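Local coordinates for D-glycero-D-manno-heptose 1-phosphate kinase (Bacteroides thetaiotaomicron, PDB 3K85), which probably uses ATP to phosphorylate a sugar substrate, as a GHMP-family kinase named for action on D-glycero-D-manno-heptose 1-phosphate, at residues Tyr85-Arg90 against Ala144-Arg149; Asn105-Pro108 against Gly114-Ser117; Asp160-Ala165 against Asp178-Asn183. One frame throughout, in Å; residues are numbered along the deposited sequence.

Contact 1: residues Tyr85-Arg90 against Ala144-Arg149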
loop_
_atom_site.group_PDB
_atom_site.type_symbol
_atom_site.label_atom_id
_atom_site.label_comp_id
_atom_site.label_asym_id
_atom_site.label_seq_id
_atom_site.Cartn_x
_atom_site.Cartn_y
_atom_site.Cartn_z
ATOM N N TYR A 85 13.904 8.527 27.357
ATOM C CA TYR A 85 14.256 7.762 28.541
ATOM C C TYR A 85 13.286 8.018 29.703
ATOM O O TYR A 85 12.875 7.082 30.394
ATOM C CB TYR A 85 15.672 8.103 28.994
ATOM C CG TYR A 85 16.035 7.440 30.293
ATOM C CD1 TYR A 85 16.310 6.079 30.342
ATOM C CD2 TYR A 85 16.036 8.159 31.494
ATOM C CE1 TYR A 85 16.571 5.441 31.548
ATOM C CE2 TYR A 85 16.296 7.529 32.709
ATOM C CZ TYR A 85 16.558 6.171 32.728
ATOM O OH TYR A 85 16.778 5.517 33.919
ATOM N N ASN A 86 12.920 9.278 29.928
ATOM C CA ASN A 86 12.010 9.593 31.031
ATOM C C ASN A 86 10.624 8.980 30.811
ATOM O O ASN A 86 10.080 8.286 31.693
ATOM C CB ASN A 86 11.890 11.115 31.217
ATOM C CG ASN A 86 13.173 11.743 31.763
ATOM O OD1 ASN A 86 13.952 11.091 32.460
ATOM N ND2 ASN A 86 13.382 13.015 31.458
ATOM N N ARG A 87 10.075 9.235 29.624
ATOM C CA ARG A 87 8.766 8.739 29.228
ATOM C C ARG A 87 8.667 7.226 29.380
ATOM O O ARG A 87 7.654 6.724 29.867
ATOM C CB ARG A 87 8.487 9.124 27.774
ATOM C CG ARG A 87 7.015 9.114 27.382
ATOM C CD ARG A 87 6.283 10.320 27.967
ATOM N NE ARG A 87 5.054 10.605 27.232
ATOM C CZ ARG A 87 3.998 9.807 27.241
ATOM N NH1 ARG A 87 4.032 8.689 27.957
ATOM N NH2 ARG A 87 2.927 10.107 26.514
ATOM N N ILE A 88 9.710 6.502 28.964
ATOM C CA ILE A 88 9.718 5.039 29.059
ATOM C C ILE A 88 9.821 4.587 30.512
ATOM O O ILE A 88 9.218 3.580 30.907
ATOM C CB ILE A 88 10.903 4.380 28.240
ATOM C CG1 ILE A 88 10.730 4.624 26.734
ATOM C CG2 ILE A 88 10.928 2.873 28.470
ATOM C CD1 ILE A 88 9.416 4.108 26.180
ATOM N N ILE A 89 10.596 5.314 31.312
ATOM C CA ILE A 89 10.724 4.949 32.728
ATOM C C ILE A 89 9.370 5.115 33.412
ATOM O O ILE A 89 8.978 4.274 34.219
ATOM C CB ILE A 89 11.770 5.824 33.476
ATOM C CG1 ILE A 89 13.172 5.563 32.916
ATOM C CG2 ILE A 89 11.745 5.498 34.975
ATOM C CD1 ILE A 89 13.679 4.151 33.158
ATOM N N ARG A 90 8.659 6.192 33.072
ATOM C CA ARG A 90 7.347 6.461 33.647
ATOM C C ARG A 90 6.271 5.492 33.173
ATOM O O ARG A 90 5.669 4.776 33.975
ATOM C CB ARG A 90 6.888 7.882 33.315
ATOM C CG ARG A 90 7.693 8.965 33.977
ATOM C CD ARG A 90 6.833 10.187 34.163
ATOM N NE ARG A 90 6.387 10.743 32.895
ATOM C CZ ARG A 90 7.171 11.423 32.065
ATOM N NH1 ARG A 90 8.448 11.631 32.378
ATOM N NH2 ARG A 90 6.675 11.904 30.931
ATOM N N ALA A 144 5.759 9.101 20.163
ATOM C CA ALA A 144 6.810 10.001 19.712
ATOM C C ALA A 144 6.281 11.423 19.603
ATOM O O ALA A 144 6.968 12.379 19.967
ATOM C CB ALA A 144 7.364 9.536 18.361
ATOM N N TYR A 145 5.062 11.555 19.090
ATOM C CA TYR A 145 4.435 12.859 18.938
ATOM C C TYR A 145 4.209 13.454 20.318
ATOM O O TYR A 145 4.373 14.657 20.520
ATOM C CB TYR A 145 3.088 12.727 18.235
ATOM C CG TYR A 145 2.355 14.036 18.051
ATOM C CD1 TYR A 145 2.698 14.912 17.022
ATOM C CD2 TYR A 145 1.301 14.391 18.897
ATOM C CE1 TYR A 145 2.004 16.113 16.830
ATOM C CE2 TYR A 145 0.599 15.590 18.721
ATOM C CZ TYR A 145 0.952 16.446 17.683
ATOM O OH TYR A 145 0.248 17.621 17.486
ATOM N N GLU A 146 3.834 12.606 21.268
ATOM C CA GLU A 146 3.579 13.079 22.615
ATOM C C GLU A 146 4.834 13.499 23.371
ATOM O O GLU A 146 4.806 14.495 24.099
ATOM C CB GLU A 146 2.794 12.029 23.404
ATOM C CG GLU A 146 1.294 12.164 23.186
ATOM C CD GLU A 146 0.491 11.108 23.905
ATOM O OE1 GLU A 146 0.751 10.876 25.106
ATOM O OE2 GLU A 146 -0.410 10.515 23.270
ATOM N N ILE A 147 5.932 12.767 23.195
ATOM C CA ILE A 147 7.171 13.119 23.875
ATOM C C ILE A 147 7.702 14.435 23.337
ATOM O O ILE A 147 8.060 15.336 24.092
ATOM C CB ILE A 147 8.265 12.069 23.660
ATOM C CG1 ILE A 147 7.915 10.778 24.385
ATOM C CG2 ILE A 147 9.599 12.600 24.166
ATOM C CD1 ILE A 147 8.853 9.633 24.026
ATOM N N GLU A 148 7.740 14.540 22.017
ATOM C CA GLU A 148 8.261 15.725 21.358
ATOM C C GLU A 148 7.376 16.960 21.496
ATOM O O GLU A 148 7.831 18.013 21.932
ATOM C CB GLU A 148 8.505 15.392 19.883
ATOM C CG GLU A 148 8.872 16.556 18.976
ATOM C CD GLU A 148 9.389 16.077 17.618
ATOM O OE1 GLU A 148 8.963 14.984 17.170
ATOM O OE2 GLU A 148 10.206 16.795 16.995
ATOM N N ARG A 149 6.109 16.818 21.136
ATOM C CA ARG A 149 5.165 17.922 21.176
ATOM C C ARG A 149 4.697 18.394 22.557
ATOM O O ARG A 149 4.555 19.596 22.771
ATOM C CB ARG A 149 3.962 17.569 20.297
ATOM C CG ARG A 149 4.336 17.359 18.825
ATOM C CD ARG A 149 4.567 18.695 18.125
ATOM N NE ARG A 149 5.763 18.718 17.280
ATOM C CZ ARG A 149 5.947 17.965 16.200
ATOM N NH1 ARG A 149 5.014 17.109 15.819
ATOM N NH2 ARG A 149 7.059 18.082 15.486
#

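Contact 2: residues Asn105-Pro108 against Gly114-Ser117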
loop_
_atom_site.group_PDB
_atom_site.type_symbol
_atom_site.label_atom_id
_atom_site.label_comp_id
_atom_site.label_asym_id
_atom_site.label_seq_id
_atom_site.Cartn_x
_atom_site.Cartn_y
_atom_site.Cartn_z
ATOM N N ASN A 105 22.799 11.587 13.334
ATOM C CA ASN A 105 21.846 11.757 12.245
ATOM C C ASN A 105 22.594 12.092 10.955
ATOM O O ASN A 105 23.734 12.538 11.001
ATOM C CB ASN A 105 20.891 12.900 12.620
ATOM C CG ASN A 105 19.560 12.829 11.894
ATOM O OD1 ASN A 105 19.478 13.086 10.691
ATOM N ND2 ASN A 105 18.501 12.474 12.626
ATOM N N ASP A 106 21.958 11.858 9.807
ATOM C CA ASP A 106 22.575 12.158 8.513
ATOM C C ASP A 106 22.133 13.528 8.015
ATOM O O ASP A 106 22.494 13.937 6.912
ATOM C CB ASP A 106 22.207 11.110 7.450
ATOM C CG ASP A 106 22.884 9.771 7.680
ATOM O OD1 ASP A 106 24.026 9.758 8.188
ATOM O OD2 ASP A 106 22.282 8.732 7.331
ATOM N N ALA A 107 21.343 14.230 8.823
ATOM C CA ALA A 107 20.863 15.559 8.450
ATOM C C ALA A 107 20.822 16.510 9.653
ATOM O O ALA A 107 20.415 16.124 10.756
ATOM C CB ALA A 107 19.486 15.456 7.817
ATOM N N PRO A 108 21.242 17.774 9.446
ATOM C CA PRO A 108 21.282 18.828 10.471
ATOM C C PRO A 108 19.943 19.219 11.125
ATOM O O PRO A 108 18.878 18.716 10.754
ATOM C CB PRO A 108 21.945 19.994 9.732
ATOM C CG PRO A 108 21.530 19.771 8.305
ATOM C CD PRO A 108 21.725 18.287 8.151
ATOM N N GLY A 114 12.284 16.297 8.787
ATOM C CA GLY A 114 11.776 15.713 10.018
ATOM C C GLY A 114 12.845 15.069 10.890
ATOM O O GLY A 114 12.571 14.073 11.569
ATOM N N THR A 115 14.048 15.642 10.890
ATOM C CA THR A 115 15.169 15.109 11.666
ATOM C C THR A 115 14.837 14.735 13.093
ATOM O O THR A 115 15.087 13.610 13.531
ATOM C CB THR A 115 16.342 16.100 11.738
ATOM O OG1 THR A 115 16.854 16.339 10.422
ATOM C CG2 THR A 115 17.455 15.527 12.610
ATOM N N SER A 116 14.281 15.695 13.817
ATOM C CA SER A 116 13.916 15.514 15.215
ATOM C C SER A 116 12.963 14.336 15.452
ATOM O O SER A 116 13.243 13.442 16.253
ATOM C CB SER A 116 13.291 16.815 15.736
ATOM O OG SER A 116 13.100 16.770 17.139
ATOM N N SER A 117 11.833 14.336 14.761
ATOM C CA SER A 117 10.868 13.255 14.928
ATOM C C SER A 117 11.486 11.906 14.548
ATOM O O SER A 117 11.271 10.895 15.217
ATOM C CB SER A 117 9.638 13.540 14.075
ATOM O OG SER A 117 9.100 14.814 14.397
#

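Contact 3: residues Asp160-Ala165 against Asp178-Asn183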
loop_
_atom_site.group_PDB
_atom_site.type_symbol
_atom_site.label_atom_id
_atom_site.label_comp_id
_atom_site.label_asym_id
_atom_site.label_seq_id
_atom_site.Cartn_x
_atom_site.Cartn_y
_atom_site.Cartn_z
ATOM N N ASP A 160 5.659 13.662 10.301
ATOM C CA ASP A 160 7.022 13.215 10.597
ATOM C C ASP A 160 7.131 11.992 11.491
ATOM O O ASP A 160 7.872 11.061 11.184
ATOM C CB ASP A 160 7.836 14.345 11.235
ATOM C CG ASP A 160 7.994 15.536 10.321
ATOM O OD1 ASP A 160 7.463 15.500 9.183
ATOM O OD2 ASP A 160 8.650 16.513 10.746
ATOM N N GLN A 161 6.420 11.985 12.607
ATOM C CA GLN A 161 6.509 10.831 13.493
ATOM C C GLN A 161 6.041 9.544 12.808
ATOM O O GLN A 161 6.683 8.496 12.912
ATOM C CB GLN A 161 5.683 11.049 14.769
ATOM C CG GLN A 161 6.279 12.052 15.757
ATOM C CD GLN A 161 5.975 13.500 15.405
ATOM O OE1 GLN A 161 5.514 13.813 14.309
ATOM N NE2 GLN A 161 6.241 14.396 16.349
ATOM N N TYR A 162 4.926 9.636 12.094
ATOM C CA TYR A 162 4.361 8.469 11.429
ATOM C C TYR A 162 5.202 7.972 10.261
ATOM O O TYR A 162 5.331 6.758 10.057
ATOM C CB TYR A 162 2.930 8.777 10.973
ATOM C CG TYR A 162 1.935 8.810 12.112
ATOM C CD1 TYR A 162 1.256 7.655 12.496
ATOM C CD2 TYR A 162 1.735 9.971 12.859
ATOM C CE1 TYR A 162 0.405 7.649 13.600
ATOM C CE2 TYR A 162 0.883 9.973 13.977
ATOM C CZ TYR A 162 0.229 8.809 14.340
ATOM O OH TYR A 162 -0.560 8.774 15.475
ATOM N N ALA A 163 5.773 8.898 9.491
ATOM C CA ALA A 163 6.598 8.502 8.359
ATOM C C ALA A 163 7.791 7.689 8.873
ATOM O O ALA A 163 8.083 6.599 8.378
ATOM C CB ALA A 163 7.075 9.728 7.600
ATOM N N ALA A 164 8.454 8.201 9.900
ATOM C CA ALA A 164 9.617 7.520 10.445
ATOM C C ALA A 164 9.334 6.101 10.922
ATOM O O ALA A 164 10.110 5.183 10.642
ATOM C CB ALA A 164 10.213 8.342 11.586
ATOM N N ALA A 165 8.229 5.915 11.639
ATOM C CA ALA A 165 7.885 4.600 12.169
ATOM C C ALA A 165 7.305 3.618 11.151
ATOM O O ALA A 165 7.526 2.406 11.258
ATOM C CB ALA A 165 6.916 4.752 13.363
ATOM N N ASP A 178 -8.572 14.196 16.245
ATOM C CA ASP A 178 -7.267 13.554 16.114
ATOM C C ASP A 178 -7.188 12.022 16.046
ATOM O O ASP A 178 -6.643 11.357 16.927
ATOM C CB ASP A 178 -6.277 14.101 17.167
ATOM C CG ASP A 178 -6.403 13.429 18.516
ATOM O OD1 ASP A 178 -5.467 13.585 19.325
ATOM O OD2 ASP A 178 -7.426 12.757 18.767
ATOM N N LEU A 179 -7.747 11.477 14.970
ATOM C CA LEU A 179 -7.686 10.047 14.698
ATOM C C LEU A 179 -6.714 10.000 13.518
ATOM O O LEU A 179 -6.642 10.951 12.739
ATOM C CB LEU A 179 -9.058 9.503 14.275
ATOM C CG LEU A 179 -9.066 8.123 13.583
ATOM C CD1 LEU A 179 -8.495 7.036 14.505
ATOM C CD2 LEU A 179 -10.493 7.778 13.174
ATOM N N VAL A 180 -5.955 8.922 13.384
ATOM C CA VAL A 180 -5.010 8.842 12.276
ATOM C C VAL A 180 -5.037 7.505 11.566
ATOM O O VAL A 180 -5.048 6.459 12.205
ATOM C CB VAL A 180 -3.566 9.106 12.743
ATOM C CG1 VAL A 180 -3.186 8.122 13.819
ATOM C CG2 VAL A 180 -2.614 8.996 11.564
ATOM N N ILE A 181 -5.046 7.550 10.238
ATOM C CA ILE A 181 -5.048 6.340 9.432
ATOM C C ILE A 181 -3.884 6.391 8.462
ATOM O O ILE A 181 -3.727 7.353 7.717
ATOM C CB ILE A 181 -6.346 6.190 8.599
ATOM C CG1 ILE A 181 -7.574 6.389 9.492
ATOM C CG2 ILE A 181 -6.388 4.819 7.952
ATOM C CD1 ILE A 181 -7.561 5.543 10.753
ATOM N N VAL A 182 -3.058 5.358 8.479
ATOM C CA VAL A 182 -1.931 5.296 7.559
ATOM C C VAL A 182 -2.212 4.243 6.485
ATOM O O VAL A 182 -2.372 3.062 6.791
ATOM C CB VAL A 182 -0.625 4.932 8.293
ATOM C CG1 VAL A 182 0.530 4.860 7.306
ATOM C CG2 VAL A 182 -0.344 5.958 9.371
ATOM N N ASN A 183 -2.321 4.685 5.239
ATOM C CA ASN A 183 -2.544 3.773 4.123
ATOM C C ASN A 183 -1.162 3.486 3.535
ATOM O O ASN A 183 -0.647 4.270 2.738
ATOM C CB ASN A 183 -3.442 4.432 3.068
ATOM C CG ASN A 183 -4.840 4.704 3.585
ATOM O OD1 ASN A 183 -5.681 3.813 3.628
ATOM N ND2 ASN A 183 -5.090 5.945 3.998
#

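Contact 1: residues Tyr85-Arg90 against Ala144-Arg149
Arg87 reaches Ile147 and Glu146 by sending its CG away from the backbone N (chi1 -159°) and then bending at chi2 (74°). That course lays its methylenes against Ile147 before the guanidinium arrives at Glu146. On Ile147, CG1 stands beside the backbone N, which brings the CG1-CD1 arm round toward helix 79-91. The closest apolar approach is Arg87 CG to Ile147 CG1, 3.5 Å; Arg87 CB touches Ile147 CD1 at 3.8 Å.

Farther out, the chemistry changes from apolar to charged. Arg87 NH2 makes a salt bridge to Glu146 OE1 at 2.7 Å, with the oxygen at the guanidinium edge and near its plane. The carboxylate itself is turned 35° from that plane, and OE1 alone makes the short contact. Arg87 NH1 pairs with Asp91 on its own helix, so two acidic residues share the guanidinium and probably fix its rotation.

The contact joins helix 79-91 to helix 137-151 within the GHMP kinase N-terminal region. Helix 115-131 is a neighbour of both: it receives Ile88 on Leu124 and Leu131, and Ala144 on Val120.

Contact 2: residues Asn105-Pro108 against Gly114-Ser117
Thr115 packs hard against Asn105, its CG2 methyl only 3.2 Å from Asn105 ND2 and 3.5 Å from Asn105 CG. The two side chains approach at a slant; the methyl sits over one face of the amide, on its ND2 side, while the threonine hydroxyl is directed elsewhere. With OG1 beside the backbone N (chi1 -63°), that hydroxyl donates to the Pro108 carbonyl, Thr115 OG1 to Pro108 O being 3.1 Å. The C=O...donor angle is 154°, and the donor is tilted 24° out of the carbonyl plane. Ala107 CB lies 3.8 Å from Thr115 OG1. The amide of Asn105 is held from its oxygen end: Ala107 N donates to Asn105 OD1 at 2.9 Å, on a lone pair in the carbonyl plane, forming an Asx turn as strand 99-105 ends. At the other end, ND2 is buried by the contact and has no hydrogen-bonding partner in the model.

Pro108 opens, and Gly114 to Ser117 close, the glycine-rich segment that is a signature of GHMP kinases. In relatives this loop wraps the phosphates of ATP at the start of the following helix, and the same role is probable here. Gly114, with positive phi, takes the N-cap position of helix 115-131.

The packed side continues into the fold, where Leu10 of strand 4-15 touches Asn105, Ala107 and Thr115. The outer side is looser. The proline ring of Pro108 is exposed and points away from the helix, and this residue meets Thr115 through its carbonyl oxygen, which also accepts a hydrogen bond from Ser111. The Asp106 carboxylate bonds Tyr42 OH and the backbone N of Tyr40, tying the loop to strand 39-47.

Contact 3: residues Asp160-Ala165 against Asp178-Asn183
Tyr162 presents its ring to Val180 and Val182, which extend toward it from the same side of strand 179-185. Its CG is anti to the carbonyl carbon and beside the backbone N (chi1 -74°), a setting that swings the ring off helix 159-166 and across to the strand, with the hydroxyl end lying by Val180 and the base of the ring by Val182.

Val180 does most of the touching, with both methyls. CG1 sits between the backbone N and the carbonyl carbon (chi1 58°), the less favoured place for it, which turns it onto the phenol end: Val180 CG1 is 3.2 Å from Tyr162 OH and 3.5 Å from Tyr162 CZ. The other methyl, anti to the backbone N, rests over one face of the ring as a CH-pi contact. Val180 CG2 is 4.0 Å from the centroid of the Tyr162 ring and 18° off its normal, displaced somewhat toward the rim. Val180 thus comes down on one face of the ring, CG2 over the face and CG1 toward the hydroxyl. Val182 is turned differently, with CG1 anti to the backbone N and CG2 beside it. Only CG2 reaches across, meeting Tyr162 CD1 at 3.9 Å.

Alternation along the strand separates two interfaces. Val180 and Val182 point toward the helix, whereas Ile181 points away and packs on Leu244 of the second subunit; the carbonyl of Val180 is also bonded to Lys248 of that subunit. Within the chain, helix 159-166 is thereby joined to a strand that pairs antiparallel with strand 169-175, whose Met172 touches Tyr162, while Ser141 of helix 137-151 adjoins the same tyrosine.

Overall arrangement
From the N terminus, helix 79-91 comes first, and contact 1 closes a long loop when helix 137-151 returns to it. Nested inside that loop is contact 2, a short closure from the end of strand 99-105 to the start of helix 115-131. Contact 3 follows in series, joining helix 159-166 to strand 179-185; none of the loops cross. The helices link the three sites. Glu148 of contact 1 probably hydrogen-bonds Ser116 and Ser117 of contact 2, and Gln161 of contact 3 packs against Ala144 and Tyr145. Asp160 lies against Gly114 and Ser117, so helix 159-166 adjoins the glycine-rich loop as well.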